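Local coordinates for protein BvnE (Penicillium brevicompactum, PDB 6U9I) that probably catalyses the stereoselective semipinacol rearrangement, an isomerase step in the fungal assembly of brevianamides, at residues A[80-85]-A[99-104]; A[112-117]-A[138-143]. One frame throughout, in Å; residues are numbered along the deposited sequence.

Interaction 1. Residues A[80-85]-A[99-104]; sequences LALMPG and MHLASY
The backbone N of Ala102 gives a nearly straight hydrogen bond to Ala81 O, 2.8 Å long, and Ala81 N returns one of 3.0 Å to Ala102 O, which makes this the hydrogen-bonded pair of two antiparallel strands. Where strand 78-82 gives out, one more backbone bond carries on the pairing: Met83 N reaches His100 O at 2.8 Å with an angle of 176° at the hydrogen. Met83 then folds over the neighbouring strand. Its chain, bent at both chi2 and chi3, sets CG 3.6 Å from the centroid of the His100 ring, a CH-pi contact square on the face, while SD rests 3.6 Å from Ala102 CB. The imidazole, so covered on that face, has its NE2 hydrogen-bonded to Glu115. With Leu80 CG anti to the backbone N (chi1 -177°), its CD1 is carried toward strand 96-107, 4.0 Å from Leu101 CD1 and equally near Ser103 CB. Leu82 CD2 meets Met99 CB of the adjacent strand, the two side chains crossing at about a right angle. Helix 14-31 packs on Leu80 and Leu101 through Leu26. This is antiparallel pairing at an end strand of a curved sheet, with one sheet face packed on a helix.

Interaction 2. Residues A[112-117]-A[138-143]; sequences YENEYM and SDYCVK
Tyr140 lays its ring under the backbone of Glu113, whose carbonyl O sits 3.3 Å above the ring plane, over its centre. The same phenol takes a hydrogen bond at OH from Glu113 N, 2.8 Å away, so one residue meets both the face and the hydroxyl. Water 1 lies in the ring plane and joins Tyr140 OH to Glu113 OE1; Arg147 adds a weak bond to that hydroxyl. The ring also turns its edge to the face of Tyr112 in an offset edge-to-face pair, planes at 68°, with CE2 3.8 Å from Tyr112 CD1. A chi1 of -167°, turning Tyr140 CG away from its own backbone N, carries the ring from the helix to residues 112-114. Asn114 slides past it, and the two N-H groups of ND2 are both used in the amide plane: one to Tyr112 OH at 2.9 Å, the other to Cys141 SG at 3.5 Å, usual for sulfur. Tyr112 OH is hydrogen-bonded in turn to Tyr116 OH. A leucine in place of Tyr140 would probably leave Glu113 N without this acceptor and Tyr112 without this aromatic edge, though Phe144 also pairs with Tyr112. Here the C-terminal helix 138-150 packs against the irregular part of strand 110-122, a helix-on-sheet surface contact.

Following the chain from the N terminus, interaction 1 comes first: strand 78-82 runs out through a loop and strand 89-91, and the return along strand 96-107 closes that excursion. Interaction 2 opens only afterwards. From 112-117 the chain finishes strand 110-122, comes back on strand 129-136, and closes a second loop when helix 138-150 begins. The two loops therefore stand in series, neither nested nor crossed. They are joined because strands 96-107 and 110-122 are antiparallel neighbours: Ser103 OG lies 2.6 Å from Tyr116 OH, a probable hydrogen bond. Together they connect an end strand, through the sheet, to the C-terminal helix, where Ser138 and Asp139 meet the second subunit.

Interaction 1. Residues A[80-85]-A[99-104]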
loop_
_atom_site.group_PDB
_atom_site.type_symbol
_atom_site.label_atom_id
_atom_site.label_comp_id
_atom_site.label_asym_id
_atom_site.label_seq_id
_atom_site.Cartn_x
_atom_site.Cartn_y
_atom_site.Cartn_z
ATOM N N LEU A 80 -11.947 -4.637 -10.532
ATOM C CA LEU A 80 -10.962 -4.489 -9.466
ATOM C C LEU A 80 -10.347 -5.860 -9.235
ATOM O O LEU A 80 -11.076 -6.845 -9.090
ATOM C CB LEU A 80 -11.617 -3.957 -8.186
ATOM C CG LEU A 80 -10.715 -3.681 -6.986
ATOM C CD1 LEU A 80 -9.722 -2.585 -7.315
ATOM C CD2 LEU A 80 -11.572 -3.280 -5.780
ATOM N N ALA A 81 -9.017 -5.932 -9.218
ATOM C CA ALA A 81 -8.376 -7.237 -9.186
ATOM C C ALA A 81 -6.986 -7.111 -8.597
ATOM O O ALA A 81 -6.373 -6.042 -8.628
ATOM C CB ALA A 81 -8.298 -7.850 -10.591
ATOM N N LEU A 82 -6.483 -8.229 -8.079
ATOM C CA LEU A 82 -5.088 -8.265 -7.664
ATOM C C LEU A 82 -4.188 -7.875 -8.834
ATOM O O LEU A 82 -4.451 -8.241 -9.986
ATOM C CB LEU A 82 -4.722 -9.662 -7.148
ATOM C CG LEU A 82 -5.224 -9.933 -5.722
ATOM C CD1 LEU A 82 -5.419 -11.424 -5.477
ATOM C CD2 LEU A 82 -4.267 -9.333 -4.688
ATOM N N MET A 83 -3.146 -7.085 -8.531
ATOM C CA MET A 83 -2.134 -6.734 -9.520
ATOM C C MET A 83 -1.530 -8.011 -10.094
ATOM O O MET A 83 -1.544 -9.056 -9.443
ATOM C CB MET A 83 -1.034 -5.874 -8.888
ATOM C CG MET A 83 -1.473 -4.424 -8.613
ATOM S SD MET A 83 -1.443 -3.438 -10.117
ATOM C CE MET A 83 0.333 -3.190 -10.355
ATOM N N PRO A 84 -0.990 -7.949 -11.312
ATOM C CA PRO A 84 -0.313 -9.133 -11.869
ATOM C C PRO A 84 0.707 -9.696 -10.901
ATOM O O PRO A 84 1.627 -8.986 -10.483
ATOM C CB PRO A 84 0.368 -8.585 -13.136
ATOM C CG PRO A 84 -0.448 -7.402 -13.537
ATOM C CD PRO A 84 -0.904 -6.788 -12.217
ATOM N N GLY A 85 0.537 -10.956 -10.504
ATOM C CA GLY A 85 1.467 -11.603 -9.604
ATOM C C GLY A 85 1.258 -11.345 -8.121
ATOM O O GLY A 85 1.948 -11.958 -7.305
ATOM N N MET A 99 -3.796 -6.069 0.123
ATOM C CA MET A 99 -3.837 -6.445 -1.287
ATOM C C MET A 99 -3.368 -5.299 -2.166
ATOM O O MET A 99 -3.808 -4.156 -2.016
ATOM C CB MET A 99 -5.239 -6.876 -1.721
ATOM C CG MET A 99 -5.667 -8.189 -1.061
ATOM S SD MET A 99 -7.238 -8.801 -1.667
ATOM C CE MET A 99 -8.348 -7.526 -1.087
ATOM N N HIS A 100 -2.492 -5.637 -3.103
ATOM C CA HIS A 100 -2.027 -4.723 -4.135
ATOM C C HIS A 100 -2.949 -4.900 -5.336
ATOM O O HIS A 100 -2.994 -5.980 -5.924
ATOM C CB HIS A 100 -0.578 -5.069 -4.472
ATOM C CG HIS A 100 0.123 -4.058 -5.317
ATOM N ND1 HIS A 100 1.324 -4.332 -5.938
ATOM C CD2 HIS A 100 -0.193 -2.781 -5.646
ATOM C CE1 HIS A 100 1.719 -3.266 -6.616
ATOM N NE2 HIS A 100 0.817 -2.311 -6.456
ATOM N N LEU A 101 -3.704 -3.854 -5.685
ATOM C CA LEU A 101 -4.831 -3.971 -6.603
ATOM C C LEU A 101 -4.697 -3.025 -7.785
ATOM O O LEU A 101 -4.122 -1.940 -7.676
ATOM C CB LEU A 101 -6.166 -3.656 -5.907
ATOM C CG LEU A 101 -6.552 -4.489 -4.684
ATOM C CD1 LEU A 101 -7.883 -4.001 -4.099
ATOM C CD2 LEU A 101 -6.621 -5.982 -5.004
ATOM N N ALA A 102 -5.285 -3.438 -8.906
ATOM C CA ALA A 102 -5.473 -2.591 -10.074
ATOM C C ALA A 102 -6.963 -2.420 -10.328
ATOM O O ALA A 102 -7.732 -3.384 -10.228
ATOM C CB ALA A 102 -4.816 -3.209 -11.317
ATOM N N SER A 103 -7.370 -1.198 -10.658
ATOM C CA SER A 103 -8.743 -0.937 -11.062
ATOM C C SER A 103 -8.786 -0.576 -12.540
ATOM O O SER A 103 -7.826 -0.037 -13.099
ATOM C CB SER A 103 -9.377 0.186 -10.227
ATOM O OG SER A 103 -8.722 1.417 -10.468
ATOM N N TYR A 104 -9.907 -0.897 -13.174
ATOM C CA TYR A 104 -10.161 -0.516 -14.553
ATOM C C TYR A 104 -11.620 -0.120 -14.672
ATOM O O TYR A 104 -12.497 -0.784 -14.109
ATOM C CB TYR A 104 -9.831 -1.671 -15.519
ATOM C CG TYR A 104 -10.319 -1.462 -16.940
ATOM C CD1 TYR A 104 -11.643 -1.723 -17.294
ATOM C CD2 TYR A 104 -9.456 -1.015 -17.933
ATOM C CE1 TYR A 104 -12.095 -1.528 -18.592
ATOM C CE2 TYR A 104 -9.899 -0.828 -19.234
ATOM C CZ TYR A 104 -11.220 -1.086 -19.556
ATOM O OH TYR A 104 -11.669 -0.899 -20.849
#

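Interaction 2. Residues A[112-117]-A[138-143]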
loop_
_atom_site.group_PDB
_atom_site.type_symbol
_atom_site.label_atom_id
_atom_site.label_comp_id
_atom_site.label_asym_id
_atom_site.label_seq_id
_atom_site.Cartn_x
_atom_site.Cartn_y
_atom_site.Cartn_z
ATOM N N TYR A 112 -10.248 4.706 -16.982
ATOM C CA TYR A 112 -9.810 4.910 -15.606
ATOM C C TYR A 112 -8.997 3.686 -15.210
ATOM O O TYR A 112 -9.526 2.571 -15.202
ATOM C CB TYR A 112 -11.006 5.093 -14.676
ATOM C CG TYR A 112 -10.638 5.140 -13.210
ATOM C CD1 TYR A 112 -10.158 6.308 -12.633
ATOM C CD2 TYR A 112 -10.778 4.017 -12.401
ATOM C CE1 TYR A 112 -9.826 6.365 -11.289
ATOM C CE2 TYR A 112 -10.446 4.060 -11.056
ATOM C CZ TYR A 112 -9.966 5.234 -10.507
ATOM O OH TYR A 112 -9.634 5.284 -9.170
ATOM N N GLU A 113 -7.705 3.879 -14.930
ATOM C CA GLU A 113 -6.801 2.750 -14.663
ATOM C C GLU A 113 -5.925 3.112 -13.466
ATOM O O GLU A 113 -4.842 3.683 -13.631
ATOM C CB GLU A 113 -5.953 2.420 -15.887
ATOM C CG GLU A 113 -6.746 2.020 -17.115
ATOM C CD GLU A 113 -5.877 1.982 -18.353
ATOM O OE1 GLU A 113 -5.426 3.061 -18.801
ATOM O OE2 GLU A 113 -5.627 0.870 -18.856
ATOM N N ASN A 114 -6.383 2.763 -12.269
ATOM C CA ASN A 114 -5.690 3.152 -11.048
ATOM C C ASN A 114 -5.050 1.932 -10.395
ATOM O O ASN A 114 -5.219 0.787 -10.831
ATOM C CB ASN A 114 -6.651 3.856 -10.078
ATOM C CG ASN A 114 -5.985 4.981 -9.274
ATOM O OD1 ASN A 114 -4.780 4.966 -9.031
ATOM N ND2 ASN A 114 -6.782 5.957 -8.849
ATOM N N GLU A 115 -4.293 2.204 -9.336
ATOM C CA GLU A 115 -3.520 1.201 -8.617
ATOM C C GLU A 115 -3.562 1.545 -7.138
ATOM O O GLU A 115 -3.454 2.721 -6.772
ATOM C CB GLU A 115 -2.066 1.162 -9.116
ATOM C CG GLU A 115 -1.175 0.137 -8.417
ATOM C CD GLU A 115 0.274 0.214 -8.880
ATOM O OE1 GLU A 115 1.165 -0.316 -8.175
ATOM O OE2 GLU A 115 0.526 0.804 -9.959
ATOM N N TYR A 116 -3.728 0.532 -6.288
ATOM C CA TYR A 116 -3.918 0.777 -4.863
ATOM C C TYR A 116 -3.183 -0.260 -4.035
ATOM O O TYR A 116 -2.995 -1.402 -4.462
ATOM C CB TYR A 116 -5.388 0.724 -4.428
ATOM C CG TYR A 116 -6.369 1.273 -5.420
ATOM C CD1 TYR A 116 -6.725 0.528 -6.545
ATOM C CD2 TYR A 116 -6.954 2.518 -5.238
ATOM C CE1 TYR A 116 -7.617 1.012 -7.454
ATOM C CE2 TYR A 116 -7.861 3.017 -6.166
ATOM C CZ TYR A 116 -8.185 2.257 -7.262
ATOM O OH TYR A 116 -9.092 2.714 -8.204
ATOM N N MET A 117 -2.828 0.139 -2.819
ATOM C CA MET A 117 -2.532 -0.792 -1.739
ATOM C C MET A 117 -3.655 -0.655 -0.720
ATOM O O MET A 117 -3.855 0.427 -0.152
ATOM C CB MET A 117 -1.167 -0.501 -1.109
ATOM C CG MET A 117 -0.596 -1.636 -0.275
ATOM S SD MET A 117 -0.097 -3.075 -1.258
ATOM C CE MET A 117 1.235 -2.411 -2.245
ATOM N N SER A 138 -1.851 8.573 -6.088
ATOM C CA SER A 138 -2.438 9.901 -5.936
ATOM C C SER A 138 -2.222 10.756 -7.178
ATOM O O SER A 138 -3.086 11.567 -7.537
ATOM C CB SER A 138 -1.848 10.585 -4.702
ATOM O OG SER A 138 -0.429 10.464 -4.709
ATOM N N ASP A 139 -1.067 10.613 -7.838
ATOM C CA ASP A 139 -0.869 11.331 -9.096
ATOM C C ASP A 139 -1.954 10.970 -10.093
ATOM O O ASP A 139 -2.510 11.849 -10.764
ATOM C CB ASP A 139 0.507 11.031 -9.695
ATOM C CG ASP A 139 0.717 11.721 -11.044
ATOM O OD1 ASP A 139 0.551 12.953 -11.099
ATOM O OD2 ASP A 139 1.030 11.037 -12.047
ATOM N N TYR A 140 -2.286 9.681 -10.190
ATOM C CA TYR A 140 -3.338 9.285 -11.113
ATOM C C TYR A 140 -4.675 9.875 -10.691
ATOM O O TYR A 140 -5.460 10.315 -11.540
ATOM C CB TYR A 140 -3.427 7.761 -11.217
ATOM C CG TYR A 140 -4.289 7.372 -12.385
ATOM C CD1 TYR A 140 -3.748 7.247 -13.649
ATOM C CD2 TYR A 140 -5.658 7.190 -12.233
ATOM C CE1 TYR A 140 -4.537 6.921 -14.732
ATOM C CE2 TYR A 140 -6.453 6.861 -13.305
ATOM C CZ TYR A 140 -5.887 6.727 -14.556
ATOM O OH TYR A 140 -6.674 6.405 -15.636
ATOM N N CYS A 141 -4.935 9.908 -9.382
ATOM C CA CYS A 141 -6.169 10.483 -8.852
ATOM C C CYS A 141 -6.322 11.939 -9.278
ATOM O O CYS A 141 -7.395 12.369 -9.724
ATOM C CB CYS A 141 -6.141 10.385 -7.328
ATOM S SG CYS A 141 -6.655 8.760 -6.738
ATOM N N VAL A 142 -5.255 12.717 -9.111
ATOM C CA VAL A 142 -5.276 14.137 -9.438
ATOM C C VAL A 142 -5.414 14.333 -10.938
ATOM O O VAL A 142 -6.203 15.165 -11.401
ATOM C CB VAL A 142 -4.006 14.815 -8.894
ATOM C CG1 VAL A 142 -3.971 16.272 -9.311
ATOM C CG2 VAL A 142 -3.937 14.689 -7.373
ATOM N N LYS A 143 -4.653 13.568 -11.719
ATOM C CA LYS A 143 -4.742 13.680 -13.169
ATOM C C LYS A 143 -6.123 13.278 -13.670
ATOM O O LYS A 143 -6.655 13.895 -14.601
ATOM C CB LYS A 143 -3.657 12.830 -13.826
ATOM C CG LYS A 143 -2.257 13.375 -13.619
ATOM C CD LYS A 143 -1.298 12.761 -14.608
ATOM C CE LYS A 143 0.144 13.126 -14.300
ATOM N NZ LYS A 143 0.281 14.400 -13.542
HETATM O O HOH W 1 -5.438 5.848 -17.809
#